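Local structure of dehydroascorbate reductase (Chlamydomonas reinhardtii, 5XFT) at residues A[105-108]-A[109-113]; A[205-208]-A[209-213]; A[74-77]-A[78-82]; A[155-158]-A[159-163]. The protein probably catalyses the glutathione-dependent reduction of L-dehydroascorbate to L-ascorbate, as a member of the dehydroascorbate reductase family within the glutathione S-transferase superfamily. All coordinates share one frame; numbering follows the deposited sequence.

Contact 1. Residues A[105-108]-A[109-113]; sequences PNFR and AILIG
Phe107 and Leu111, one turn apart on helix 103-112, turn their side chains to the same flank of the helix and meet there at a slant. Leu111 brings a single branch to the ring: its CD1 sits 3.5 Å from Phe107 CE1 and only slightly farther from CZ, so the methyl touches one corner of the phenyl group. The leucine reaches this corner because its CG is anti to its own carbonyl carbon (chi1 -84°), with the isobutyl group leaning back along the helix. Both side chains pack on Ala168 of helix 153-173 and on Trp211, whose ring meets that of Phe107 edge-to-face.

A second pair, Arg108 and Ile112, repeats the spacing on the exposed flank. Here the aliphatic part of the arginine does the touching, CG lying 3.5 Å from Ile112 CD1. A bend at chi3 (61°) then carries the guanidinium group away from the isoleucine. Ile112 CG1 stands between its backbone N and carbonyl carbon, close to the helix, and comes within 3.3 Å of Arg108 O. That oxygen also accepts the Ile112 N-H at 2.9 Å. Ile110 likewise lays CG1 3.1 Å from Asn106 O.

Were Leu111 an alanine, the corner of the Phe107 ring would probably lose its methyl neighbour and a gap would open beside Trp211. Chemically, the turn divides its work: peptide groups hold the backbone through four i to i+4 hydrogen bonds, while the two side-chain pairs meet through apolar contact, with no hydrogen bond or ion pair between them.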
ATOM      1  N   PRO A 105       9.991  -1.991  -6.410  1.00 24.49           N
ATOM      2  CA  PRO A 105      10.713  -2.780  -7.424  1.00 13.58           C
ATOM      3  C   PRO A 105      12.031  -3.358  -6.940  1.00 25.44           C
ATOM      4  O   PRO A 105      12.353  -4.503  -7.282  1.00 33.00           O
ATOM      5  CB  PRO A 105      10.924  -1.771  -8.562  1.00 16.88           C
ATOM      6  CG  PRO A 105       9.807  -0.806  -8.412  1.00 25.48           C
ATOM      7  CD  PRO A 105       9.609  -0.665  -6.930  1.00 33.11           C
ATOM      8  N   ASN A 106      12.822  -2.595  -6.179  1.00 33.52           N
ATOM      9  CA  ASN A 106      14.092  -3.113  -5.675  1.00 29.55           C
ATOM     10  C   ASN A 106      13.854  -4.239  -4.685  1.00 24.69           C
ATOM     11  O   ASN A 106      14.528  -5.273  -4.724  1.00 32.42           O
ATOM     12  CB  ASN A 106      14.899  -1.994  -5.005  1.00 34.49           C
ATOM     13  CG  ASN A 106      15.363  -0.932  -5.984  1.00 27.96           C
ATOM     14  OD1 ASN A 106      15.588  -1.209  -7.161  1.00 32.78           O
ATOM     15  ND2 ASN A 106      15.499   0.293  -5.499  1.00 17.25           N
ATOM     16  N   PHE A 107      12.901  -4.037  -3.771  1.00 24.05           N
ATOM     17  CA  PHE A 107      12.566  -5.057  -2.784  1.00 30.25           C
ATOM     18  C   PHE A 107      12.067  -6.333  -3.449  1.00 28.34           C
ATOM     19  O   PHE A 107      12.398  -7.448  -3.013  1.00 28.89           O
ATOM     20  CB  PHE A 107      11.541  -4.470  -1.811  1.00 41.68           C
ATOM     21  CG  PHE A 107      10.561  -5.455  -1.291  1.00 57.92           C
ATOM     22  CD1 PHE A 107      10.974  -6.490  -0.465  1.00 67.38           C
ATOM     23  CD2 PHE A 107       9.217  -5.323  -1.594  1.00 61.97           C
ATOM     24  CE1 PHE A 107      10.073  -7.390   0.023  1.00 68.58           C
ATOM     25  CE2 PHE A 107       8.304  -6.212  -1.106  1.00 65.27           C
ATOM     26  CZ  PHE A 107       8.728  -7.252  -0.294  1.00 65.86           C
ATOM     27  N   ARG A 108      11.293  -6.192  -4.517  1.00 32.93           N
ATOM     28  CA  ARG A 108      10.854  -7.361  -5.261  1.00 34.02           C
ATOM     29  C   ARG A 108      12.018  -8.025  -5.982  1.00 33.09           C
ATOM     30  O   ARG A 108      12.153  -9.250  -5.940  1.00 36.06           O
ATOM     31  CB  ARG A 108       9.755  -6.975  -6.249  1.00 31.41           C
ATOM     32  CG  ARG A 108       9.346  -8.116  -7.161  1.00 34.64           C
ATOM     33  CD  ARG A 108       8.325  -7.666  -8.169  1.00 40.40           C
ATOM     34  NE  ARG A 108       8.852  -6.610  -9.019  1.00 48.16           N
ATOM     35  CZ  ARG A 108       8.123  -5.914  -9.882  1.00 46.21           C
ATOM     36  NH1 ARG A 108       6.823  -6.153 -10.004  1.00 43.40           N
ATOM     37  NH2 ARG A 108       8.698  -4.970 -10.611  1.00 46.62           N
ATOM     38  N   ALA A 109      12.873  -7.239  -6.644  1.00 24.62           N
ATOM     39  CA  ALA A 109      14.019  -7.823  -7.330  1.00 20.33           C
ATOM     40  C   ALA A 109      14.929  -8.553  -6.354  1.00 24.48           C
ATOM     41  O   ALA A 109      15.635  -9.492  -6.739  1.00 30.35           O
ATOM     42  CB  ALA A 109      14.796  -6.741  -8.079  1.00 18.35           C
ATOM     43  N   ILE A 110      14.929  -8.126  -5.092  1.00 20.02           N
ATOM     44  CA  ILE A 110      15.661  -8.845  -4.060  1.00 25.31           C
ATOM     45  C   ILE A 110      14.978 -10.171  -3.757  1.00 30.42           C
ATOM     46  O   ILE A 110      15.631 -11.217  -3.671  1.00 33.83           O
ATOM     47  CB  ILE A 110      15.790  -7.973  -2.799  1.00 29.71           C
ATOM     48  CG1 ILE A 110      16.727  -6.791  -3.060  1.00 19.15           C
ATOM     49  CG2 ILE A 110      16.251  -8.813  -1.601  1.00 29.39           C
ATOM     50  CD1 ILE A 110      16.688  -5.757  -1.982  1.00 21.41           C
ATOM     51  N   LEU A 111      13.649 -10.155  -3.608  1.00 24.90           N
ATOM     52  CA  LEU A 111      12.971 -11.389  -3.217  1.00 25.37           C
ATOM     53  C   LEU A 111      13.004 -12.437  -4.323  1.00 34.02           C
ATOM     54  O   LEU A 111      13.244 -13.619  -4.051  1.00 38.66           O
ATOM     55  CB  LEU A 111      11.528 -11.110  -2.803  1.00 27.24           C
ATOM     56  CG  LEU A 111      11.293 -10.668  -1.354  1.00 37.93           C
ATOM     57  CD1 LEU A 111       9.803 -10.702  -1.021  1.00 39.73           C
ATOM     58  CD2 LEU A 111      12.089 -11.519  -0.372  1.00 37.12           C
ATOM     59  N   ILE A 112      12.762 -12.039  -5.572  1.00 44.03           N
ATOM     60  CA  ILE A 112      12.472 -13.012  -6.621  1.00 46.39           C
ATOM     61  C   ILE A 112      13.308 -12.775  -7.873  1.00 47.60           C
ATOM     62  O   ILE A 112      12.930 -13.203  -8.969  1.00 55.44           O
ATOM     63  CB  ILE A 112      10.969 -13.004  -6.967  1.00 43.87           C
ATOM     64  CG1 ILE A 112      10.547 -11.659  -7.549  1.00 40.90           C
ATOM     65  CG2 ILE A 112      10.122 -13.296  -5.742  1.00 44.07           C
ATOM     66  CD1 ILE A 112       9.062 -11.581  -7.852  1.00 36.87           C
ATOM     67  N   GLY A 113      14.456 -12.125  -7.724  1.00 38.79           N
ATOM     68  CA  GLY A 113      15.294 -11.816  -8.859  1.00 37.69           C
ATOM     69  C   GLY A 113      16.486 -12.742  -9.005  1.00 43.65           C
ATOM     70  O   GLY A 113      16.725 -13.627  -8.177  1.00 50.21           O
TER

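Contact 2. Residues A[205-208]-A[209-213]; sequences EAII and AGWER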
ATOM      1  N   GLU A 205       1.294 -12.674   8.082  1.00 26.51           N
ATOM      2  CA  GLU A 205       1.173 -13.958   7.401  1.00 31.16           C
ATOM      3  C   GLU A 205       0.524 -13.788   6.044  1.00 32.62           C
ATOM      4  O   GLU A 205       0.860 -14.506   5.102  1.00 32.98           O
ATOM      5  CB  GLU A 205       0.368 -14.968   8.222  1.00 46.00           C
ATOM      6  CG  GLU A 205       0.648 -14.999   9.718  1.00 63.36           C
ATOM      7  CD  GLU A 205       0.114 -13.773  10.448  1.00 80.80           C
ATOM      8  OE1 GLU A 205       0.941 -13.037  11.014  1.00 89.36           O
ATOM      9  OE2 GLU A 205      -1.118 -13.552  10.457  1.00 86.12           O
ATOM     10  N   ALA A 206      -0.440 -12.873   5.931  1.00 31.25           N
ATOM     11  CA  ALA A 206      -1.003 -12.585   4.618  1.00 26.75           C
ATOM     12  C   ALA A 206       0.092 -12.157   3.649  1.00 30.20           C
ATOM     13  O   ALA A 206       0.121 -12.603   2.497  1.00 30.48           O
ATOM     14  CB  ALA A 206      -2.091 -11.516   4.729  1.00 15.35           C
ATOM     15  N   ILE A 207       1.023 -11.318   4.115  1.00 23.46           N
ATOM     16  CA  ILE A 207       2.146 -10.897   3.278  1.00 21.52           C
ATOM     17  C   ILE A 207       3.016 -12.094   2.909  1.00 19.21           C
ATOM     18  O   ILE A 207       3.375 -12.295   1.739  1.00 20.93           O
ATOM     19  CB  ILE A 207       2.967  -9.811   3.997  1.00 19.50           C
ATOM     20  CG1 ILE A 207       2.061  -8.654   4.430  1.00 25.74           C
ATOM     21  CG2 ILE A 207       4.099  -9.323   3.106  1.00 12.61           C
ATOM     22  CD1 ILE A 207       2.774  -7.583   5.261  1.00 25.73           C
ATOM     23  N   ILE A 208       3.376 -12.904   3.912  1.00 25.13           N
ATOM     24  CA  ILE A 208       4.241 -14.056   3.679  1.00 23.41           C
ATOM     25  C   ILE A 208       3.597 -15.011   2.686  1.00 21.51           C
ATOM     26  O   ILE A 208       4.233 -15.450   1.723  1.00 15.58           O
ATOM     27  CB  ILE A 208       4.566 -14.767   5.009  1.00 28.01           C
ATOM     28  CG1 ILE A 208       5.228 -13.811   6.006  1.00 22.90           C
ATOM     29  CG2 ILE A 208       5.450 -15.972   4.765  1.00 31.41           C
ATOM     30  CD1 ILE A 208       6.300 -12.959   5.397  1.00 30.13           C
ATOM     31  N   ALA A 209       2.327 -15.348   2.905  1.00 20.81           N
ATOM     32  CA  ALA A 209       1.618 -16.249   2.006  1.00 27.98           C
ATOM     33  C   ALA A 209       1.506 -15.655   0.610  1.00 29.49           C
ATOM     34  O   ALA A 209       1.631 -16.375  -0.388  1.00 25.49           O
ATOM     35  CB  ALA A 209       0.231 -16.564   2.567  1.00 28.10           C
ATOM     36  N   GLY A 210       1.258 -14.347   0.518  1.00 26.75           N
ATOM     37  CA  GLY A 210       1.222 -13.709  -0.783  1.00 18.31           C
ATOM     38  C   GLY A 210       2.517 -13.899  -1.546  1.00 25.20           C
ATOM     39  O   GLY A 210       2.505 -14.221  -2.736  1.00 31.32           O
ATOM     40  N   TRP A 211       3.651 -13.736  -0.864  1.00 25.83           N
ATOM     41  CA  TRP A 211       4.932 -13.811  -1.558  1.00 26.10           C
ATOM     42  C   TRP A 211       5.415 -15.246  -1.764  1.00 32.37           C
ATOM     43  O   TRP A 211       6.105 -15.520  -2.754  1.00 32.51           O
ATOM     44  CB  TRP A 211       5.969 -12.990  -0.800  1.00 26.22           C
ATOM     45  CG  TRP A 211       5.806 -11.535  -1.058  1.00 25.88           C
ATOM     46  CD1 TRP A 211       5.215 -10.606  -0.244  1.00 27.35           C
ATOM     47  CD2 TRP A 211       6.206 -10.839  -2.239  1.00 25.13           C
ATOM     48  NE1 TRP A 211       5.246  -9.363  -0.843  1.00 26.55           N
ATOM     49  CE2 TRP A 211       5.846  -9.483  -2.072  1.00 26.69           C
ATOM     50  CE3 TRP A 211       6.842 -11.229  -3.422  1.00 26.69           C
ATOM     51  CZ2 TRP A 211       6.102  -8.519  -3.044  1.00 26.06           C
ATOM     52  CZ3 TRP A 211       7.102 -10.270  -4.384  1.00 28.59           C
ATOM     53  CH2 TRP A 211       6.732  -8.929  -4.189  1.00 28.28           C
ATOM     54  N   GLU A 212       5.064 -16.165  -0.859  1.00 38.13           N
ATOM     55  CA  GLU A 212       5.349 -17.585  -1.060  1.00 41.26           C
ATOM     56  C   GLU A 212       4.777 -18.086  -2.376  1.00 40.57           C
ATOM     57  O   GLU A 212       5.350 -18.988  -2.997  1.00 40.16           O
ATOM     58  CB  GLU A 212       4.788 -18.405   0.101  1.00 39.53           C
ATOM     59  CG  GLU A 212       5.784 -18.661   1.216  1.00 43.56           C
ATOM     60  CD  GLU A 212       5.126 -19.158   2.489  1.00 46.66           C
ATOM     61  OE1 GLU A 212       5.866 -19.551   3.416  1.00 49.87           O
ATOM     62  OE2 GLU A 212       3.878 -19.145   2.569  1.00 47.32           O
ATOM     63  N   ARG A 213       3.655 -17.508  -2.817  1.00 45.76           N
ATOM     64  CA  ARG A 213       3.088 -17.785  -4.133  1.00 51.42           C
ATOM     65  C   ARG A 213       4.088 -17.558  -5.263  1.00 50.85           C
ATOM     66  O   ARG A 213       3.819 -17.977  -6.391  1.00 53.56           O
ATOM     67  CB  ARG A 213       1.832 -16.917  -4.342  1.00 56.93           C
ATOM     68  CG  ARG A 213       0.831 -17.387  -5.398  1.00 55.42           C
ATOM     69  CD  ARG A 213      -0.362 -16.417  -5.476  1.00 57.07           C
ATOM     70  NE  ARG A 213      -1.166 -16.644  -6.674  1.00 64.86           N
ATOM     71  CZ  ARG A 213      -1.538 -15.678  -7.515  1.00 62.32           C
ATOM     72  NH1 ARG A 213      -1.188 -14.419  -7.283  1.00 60.54           N
ATOM     73  NH2 ARG A 213      -2.263 -15.954  -8.590  1.00 58.73           N
TER
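The last helix of the chain, 204-212, packs against the helical bundle of the glutathione S-transferase C-terminal domain, and the contact between Ile207 and Trp211 forms one turn of it. Ile207 presents its CG2 methyl to the rim of the indole, in the plane of the ring, with CG2 3.8 Å from Trp211 CD1. That branch is anti to the isoleucine N (chi1 -54° for the other branch, CG1), which directs it along the helix towards the tryptophan. The same edge of the indole also faces the backbone, Trp211 CD1 being 3.2 Å from Ile207 O. This carbonyl is gripped in addition by Trp211 N, a hydrogen bond of 3.0 Å.

Beyond CD1, the indole NE1 donates to His164 ND1 on helix 153-173. On the more exposed flank Ile208 CG2 lies 3.8 Å from Glu212 OE1, a loose methyl-to-carboxylate contact with the extended glutamate, while Glu212 N bonds to Ile208 O at 2.8 Å.

With an alanine here instead of Trp211, His164 ND1 would probably lose its donor and a gap would open beside Ile207 CG2. The indole therefore serves two chemistries at once: its carbon edge is packed by a methyl, and its one polar atom is satisfied within the protein by a neighbouring helix.

Contact 3. Residues A[74-77]-A[78-82]; sequences DSDV and IVVHL
Among the flat groups at the start of helix 75-85, the carboxylate of Asp76 meets Val80 one turn on, its OD1 4.1 Å from Val80 CG2. The approach is loose and slanting, and Asp76 OD2 has a long, weak ion pair with Arg26. The carboxylate of Asp74 is met from above: Asp76 N donates to Asp74 OD2 at 3.0 Å from a position 44° out of the carboxylate plane. This is a capping bond, with Asp74 as the N-cap. The third flat group, the His81 imidazole, leads away from the turn and makes a weak hydrogen bond through NE2 to Glu65. Of its side chain only CB stays close, 3.3 Å from Val77 O, the oxygen that accepts His81 N at 2.9 Å.

The buried side carries Ile78 and Ser75. Ile78 lays CG1 3.2 Å from Asp74 O, which takes the Ile78 N-H at 2.9 Å. Ser75 OG is satisfied by its hydrogen bond to Arg26 NH1 on helix 22-33.

Asp74, with its positive phi (72°), and Ser75 match the acidic-residue-Ser pair at this helix start in thioredoxin-like glutathione S-transferase domains, which in relatives binds the gamma-glutamyl end of glutathione and probably does so here.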
ATOM      1  N   ASP A  74      -7.144   0.691 -11.372  1.00 28.69           N
ATOM      2  CA  ASP A  74      -5.887   1.419 -11.186  1.00 30.94           C
ATOM      3  C   ASP A  74      -5.928   2.270  -9.921  1.00 18.08           C
ATOM      4  O   ASP A  74      -6.667   3.259  -9.851  1.00 21.83           O
ATOM      5  CB  ASP A  74      -5.568   2.285 -12.415  1.00 45.49           C
ATOM      6  CG  ASP A  74      -4.126   2.771 -12.440  1.00 56.92           C
ATOM      7  OD1 ASP A  74      -3.651   3.129 -13.539  1.00 68.49           O
ATOM      8  OD2 ASP A  74      -3.468   2.790 -11.378  1.00 57.96           O
ATOM      9  N   SER A  75      -5.116   1.910  -8.922  1.00 12.64           N
ATOM     10  CA  SER A  75      -5.116   2.658  -7.666  1.00 20.38           C
ATOM     11  C   SER A  75      -4.740   4.121  -7.870  1.00 22.08           C
ATOM     12  O   SER A  75      -5.173   4.982  -7.095  1.00 21.34           O
ATOM     13  CB  SER A  75      -4.170   2.007  -6.651  1.00 20.66           C
ATOM     14  OG  SER A  75      -2.810   2.204  -6.990  1.00 19.65           O
ATOM     15  N   ASP A  76      -3.944   4.425  -8.896  1.00 29.23           N
ATOM     16  CA  ASP A  76      -3.548   5.810  -9.139  1.00 35.98           C
ATOM     17  C   ASP A  76      -4.735   6.639  -9.620  1.00 26.98           C
ATOM     18  O   ASP A  76      -5.056   7.692  -9.043  1.00 27.32           O
ATOM     19  CB  ASP A  76      -2.406   5.855 -10.158  1.00 48.15           C
ATOM     20  CG  ASP A  76      -1.306   6.824  -9.762  1.00 60.68           C
ATOM     21  OD1 ASP A  76      -1.627   7.957  -9.345  1.00 63.06           O
ATOM     22  OD2 ASP A  76      -0.118   6.451  -9.871  1.00 67.16           O
ATOM     23  N   VAL A  77      -5.399   6.167 -10.681  1.00 18.45           N
ATOM     24  CA  VAL A  77      -6.630   6.793 -11.158  1.00 18.36           C
ATOM     25  C   VAL A  77      -7.626   6.943 -10.019  1.00 23.54           C
ATOM     26  O   VAL A  77      -8.262   7.995  -9.859  1.00 30.05           O
ATOM     27  CB  VAL A  77      -7.228   5.973 -12.317  1.00 17.31           C
ATOM     28  CG1 VAL A  77      -8.504   6.625 -12.814  1.00 17.16           C
ATOM     29  CG2 VAL A  77      -6.216   5.823 -13.444  1.00 18.48           C
ATOM     30  N   ILE A  78      -7.753   5.905  -9.190  1.00 15.96           N
ATOM     31  CA  ILE A  78      -8.732   5.926  -8.111  1.00 14.78           C
ATOM     32  C   ILE A  78      -8.400   7.017  -7.096  1.00 21.60           C
ATOM     33  O   ILE A  78      -9.272   7.799  -6.712  1.00 17.92           O
ATOM     34  CB  ILE A  78      -8.829   4.543  -7.443  1.00 12.58           C
ATOM     35  CG1 ILE A  78      -9.520   3.554  -8.377  1.00 18.12           C
ATOM     36  CG2 ILE A  78      -9.563   4.647  -6.114  1.00 10.08           C
ATOM     37  CD1 ILE A  78      -9.306   2.109  -7.987  1.00 24.83           C
ATOM     38  N   VAL A  79      -7.147   7.091  -6.640  1.00 23.60           N
ATOM     39  CA  VAL A  79      -6.864   8.058  -5.578  1.00 27.66           C
ATOM     40  C   VAL A  79      -6.921   9.485  -6.107  1.00 25.43           C
ATOM     41  O   VAL A  79      -7.264  10.413  -5.360  1.00 22.22           O
ATOM     42  CB  VAL A  79      -5.516   7.775  -4.888  1.00 25.26           C
ATOM     43  CG1 VAL A  79      -5.542   6.408  -4.203  1.00  5.42           C
ATOM     44  CG2 VAL A  79      -4.358   7.899  -5.874  1.00 20.33           C
ATOM     45  N   VAL A  80      -6.607   9.696  -7.390  1.00 25.93           N
ATOM     46  CA  VAL A  80      -6.692  11.051  -7.932  1.00 29.22           C
ATOM     47  C   VAL A  80      -8.148  11.460  -8.136  1.00 26.97           C
ATOM     48  O   VAL A  80      -8.547  12.582  -7.797  1.00 25.02           O
ATOM     49  CB  VAL A  80      -5.879  11.157  -9.233  1.00 39.10           C
ATOM     50  CG1 VAL A  80      -6.098  12.510  -9.886  1.00 46.14           C
ATOM     51  CG2 VAL A  80      -4.409  10.945  -8.935  1.00 38.87           C
ATOM     52  N   HIS A  81      -8.962  10.560  -8.694  1.00 30.95           N
ATOM     53  CA  HIS A  81     -10.405  10.783  -8.748  1.00 28.64           C
ATOM     54  C   HIS A  81     -10.966  11.049  -7.357  1.00 23.23           C
ATOM     55  O   HIS A  81     -11.827  11.918  -7.166  1.00 21.98           O
ATOM     56  CB  HIS A  81     -11.079   9.561  -9.382  1.00 30.10           C
ATOM     57  CG  HIS A  81     -12.560   9.507  -9.182  1.00 32.83           C
ATOM     58  ND1 HIS A  81     -13.456   9.894 -10.155  1.00 32.61           N
ATOM     59  CD2 HIS A  81     -13.304   9.102  -8.126  1.00 31.70           C
ATOM     60  CE1 HIS A  81     -14.687   9.735  -9.706  1.00 26.74           C
ATOM     61  NE2 HIS A  81     -14.623   9.259  -8.475  1.00 28.56           N
ATOM     62  N   LEU A  82     -10.479  10.303  -6.371  1.00 19.82           N
ATOM     63  CA  LEU A  82     -10.893  10.502  -4.992  1.00 20.36           C
ATOM     64  C   LEU A  82     -10.589  11.921  -4.538  1.00 27.21           C
ATOM     65  O   LEU A  82     -11.453  12.603  -3.978  1.00 24.29           O
ATOM     66  CB  LEU A  82     -10.194   9.476  -4.103  1.00 27.81           C
ATOM     67  CG  LEU A  82     -10.557   9.465  -2.623  1.00 43.80           C
ATOM     68  CD1 LEU A  82     -12.024   9.124  -2.456  1.00 47.64           C
ATOM     69  CD2 LEU A  82      -9.691   8.473  -1.873  1.00 44.62           C
TER

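Contact 4. Residues A[155-158]-A[159-163]; sequences DCSL and APKLY
Ala159 and Pro160 pack against the preceding turn of helix 153-173, a buried helix of the all-helical glutathione S-transferase C-terminal domain that is kinked at the proline. The tight side is made by small groups pressed on carbonyl oxygens. Ala159 CB lies 3.0 Å from Asp155 O, while Ala159 N, 2.9 Å from the same oxygen, donates its hydrogen to it. Pro160 has no hydrogen to offer Cys156 O; its ring carbon CD stands 3.2 Å away where the usual i to i+4 bond would run. The regular pattern resumes at Leu162, whose N donates to Leu158 O almost in line with the carbonyl (C=O...N angle 164°).

Neighbouring helices close in on this side: Pro160 meets His25 and Leu29 of helix 22-33, and Ala159 meets Tyr187. The buried carboxylate of Asp155 is satisfied elsewhere, OD1 by Tyr187 OH and Phe146 N and OD2 by Gly147 N. A weaker bond from Asn152 N to OD2 is consistent with one half of a capping box at the helix start.

The looser, partly exposed side belongs to Ser157 and Lys161. The lysine chain runs back over the turn, its CG anti to its own carbonyl carbon (chi1 -54°) and every later torsion extended. In this way its methylenes, rather than its charge, lie along the serine carbonyl, with both CG and CE 3.4 Å from Ser157 O. At the end of the chain the polar atoms approach without closing on each other: Lys161 NZ remains 3.9 Å from Ser157 OG.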
ATOM      1  N   ASP A 155       1.868   8.608   2.142  1.00 19.63           N
ATOM      2  CA  ASP A 155       1.686   7.559   3.138  1.00 23.11           C
ATOM      3  C   ASP A 155       0.882   6.403   2.559  1.00 29.45           C
ATOM      4  O   ASP A 155       1.231   5.230   2.739  1.00 22.98           O
ATOM      5  CB  ASP A 155       0.972   8.121   4.366  1.00 31.61           C
ATOM      6  CG  ASP A 155       1.839   9.053   5.179  1.00 33.87           C
ATOM      7  OD1 ASP A 155       3.036   8.754   5.361  1.00 29.99           O
ATOM      8  OD2 ASP A 155       1.312  10.095   5.626  1.00 33.36           O
ATOM      9  N   CYS A 156      -0.215   6.726   1.864  1.00 30.30           N
ATOM     10  CA  CYS A 156      -1.085   5.694   1.317  1.00 27.74           C
ATOM     11  C   CYS A 156      -0.374   4.864   0.260  1.00 26.78           C
ATOM     12  O   CYS A 156      -0.633   3.661   0.148  1.00 24.63           O
ATOM     13  CB  CYS A 156      -2.349   6.328   0.735  1.00 25.40           C
ATOM     14  SG  CYS A 156      -3.416   7.115   1.982  1.00 26.28           S
ATOM     15  N   SER A 157       0.522   5.477  -0.515  1.00 19.89           N
ATOM     16  CA  SER A 157       1.230   4.713  -1.538  1.00 15.85           C
ATOM     17  C   SER A 157       2.421   3.941  -0.970  1.00 18.88           C
ATOM     18  O   SER A 157       2.671   2.797  -1.370  1.00 16.37           O
ATOM     19  CB  SER A 157       1.698   5.639  -2.656  1.00 15.06           C
ATOM     20  OG  SER A 157       2.480   4.921  -3.594  1.00 23.29           O
ATOM     21  N   LEU A 158       3.168   4.543  -0.048  1.00 21.97           N
ATOM     22  CA  LEU A 158       4.459   4.003   0.356  1.00 17.70           C
ATOM     23  C   LEU A 158       4.391   3.135   1.595  1.00 14.18           C
ATOM     24  O   LEU A 158       5.187   2.200   1.728  1.00 23.07           O
ATOM     25  CB  LEU A 158       5.458   5.136   0.613  1.00 21.08           C
ATOM     26  CG  LEU A 158       6.075   5.832  -0.596  1.00 27.79           C
ATOM     27  CD1 LEU A 158       7.161   6.782  -0.131  1.00 30.98           C
ATOM     28  CD2 LEU A 158       6.634   4.814  -1.583  1.00 27.42           C
ATOM     29  N   ALA A 159       3.482   3.431   2.518  1.00 11.64           N
ATOM     30  CA  ALA A 159       3.399   2.626   3.734  1.00 14.20           C
ATOM     31  C   ALA A 159       3.089   1.154   3.460  1.00 19.47           C
ATOM     32  O   ALA A 159       3.725   0.295   4.095  1.00 19.08           O
ATOM     33  CB  ALA A 159       2.375   3.248   4.690  1.00 14.29           C
ATOM     34  N   PRO A 160       2.168   0.784   2.559  1.00 23.96           N
ATOM     35  CA  PRO A 160       2.014  -0.649   2.255  1.00 24.11           C
ATOM     36  C   PRO A 160       3.262  -1.276   1.656  1.00 25.49           C
ATOM     37  O   PRO A 160       3.629  -2.397   2.036  1.00 33.86           O
ATOM     38  CB  PRO A 160       0.836  -0.669   1.271  1.00 30.15           C
ATOM     39  CG  PRO A 160       0.066   0.565   1.593  1.00 28.27           C
ATOM     40  CD  PRO A 160       1.111   1.587   1.915  1.00 21.84           C
ATOM     41  N   LYS A 161       3.930  -0.582   0.727  1.00 20.22           N
ATOM     42  CA  LYS A 161       5.159  -1.122   0.149  1.00 20.27           C
ATOM     43  C   LYS A 161       6.229  -1.332   1.216  1.00 26.08           C
ATOM     44  O   LYS A 161       6.919  -2.357   1.218  1.00 31.14           O
ATOM     45  CB  LYS A 161       5.671  -0.203  -0.955  1.00 13.48           C
ATOM     46  CG  LYS A 161       4.636   0.099  -2.014  1.00 22.62           C
ATOM     47  CD  LYS A 161       5.207   0.931  -3.146  1.00 27.86           C
ATOM     48  CE  LYS A 161       4.109   1.365  -4.105  1.00 32.62           C
ATOM     49  NZ  LYS A 161       4.643   2.125  -5.275  1.00 38.89           N
ATOM     50  N   LEU A 162       6.371  -0.383   2.141  1.00 25.48           N
ATOM     51  CA  LEU A 162       7.347  -0.543   3.213  1.00 30.54           C
ATOM     52  C   LEU A 162       6.965  -1.694   4.136  1.00 34.36           C
ATOM     53  O   LEU A 162       7.837  -2.442   4.602  1.00 39.01           O
ATOM     54  CB  LEU A 162       7.475   0.764   3.996  1.00 30.59           C
ATOM     55  CG  LEU A 162       8.462   0.798   5.159  1.00 25.21           C
ATOM     56  CD1 LEU A 162       9.889   0.706   4.658  1.00 24.11           C
ATOM     57  CD2 LEU A 162       8.256   2.060   5.978  1.00 30.42           C
ATOM     58  N   TYR A 163       5.668  -1.839   4.416  1.00 27.09           N
ATOM     59  CA  TYR A 163       5.171  -2.961   5.209  1.00 23.86           C
ATOM     60  C   TYR A 163       5.605  -4.288   4.598  1.00 25.72           C
ATOM     61  O   TYR A 163       6.223  -5.135   5.267  1.00 31.08           O
ATOM     62  CB  TYR A 163       3.646  -2.869   5.284  1.00 26.50           C
ATOM     63  CG  TYR A 163       2.970  -3.732   6.329  1.00 27.79           C
ATOM     64  CD1 TYR A 163       3.664  -4.221   7.428  1.00 22.69           C
ATOM     65  CD2 TYR A 163       1.629  -4.063   6.200  1.00 26.75           C
ATOM     66  CE1 TYR A 163       3.030  -5.002   8.371  1.00 27.04           C
ATOM     67  CE2 TYR A 163       0.992  -4.839   7.134  1.00 26.70           C
ATOM     68  CZ  TYR A 163       1.691  -5.311   8.216  1.00 28.79           C
ATOM     69  OH  TYR A 163       1.041  -6.091   9.144  1.00 29.87           O
TER

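From the N terminus the order is contact 3, contact 1, contact 4, contact 2. Each joins adjacent turns of a single helix, so none closes a long loop, and they follow in series without nesting or crossing. Contact 3 belongs to the thioredoxin-like N-terminal domain. It stops about 6 Å, between nearest atoms, short of contact 4, but Arg26 of helix 22-33 touches Ser75 and Ser157 and so bridges the two domains. Contacts 1 and 2 touch through Trp211, which ties helix 103-112 to the C-terminal helix. Contact 2 also reaches contact 4, with Ile207 CD1 3.8 Å from Tyr163 CE2.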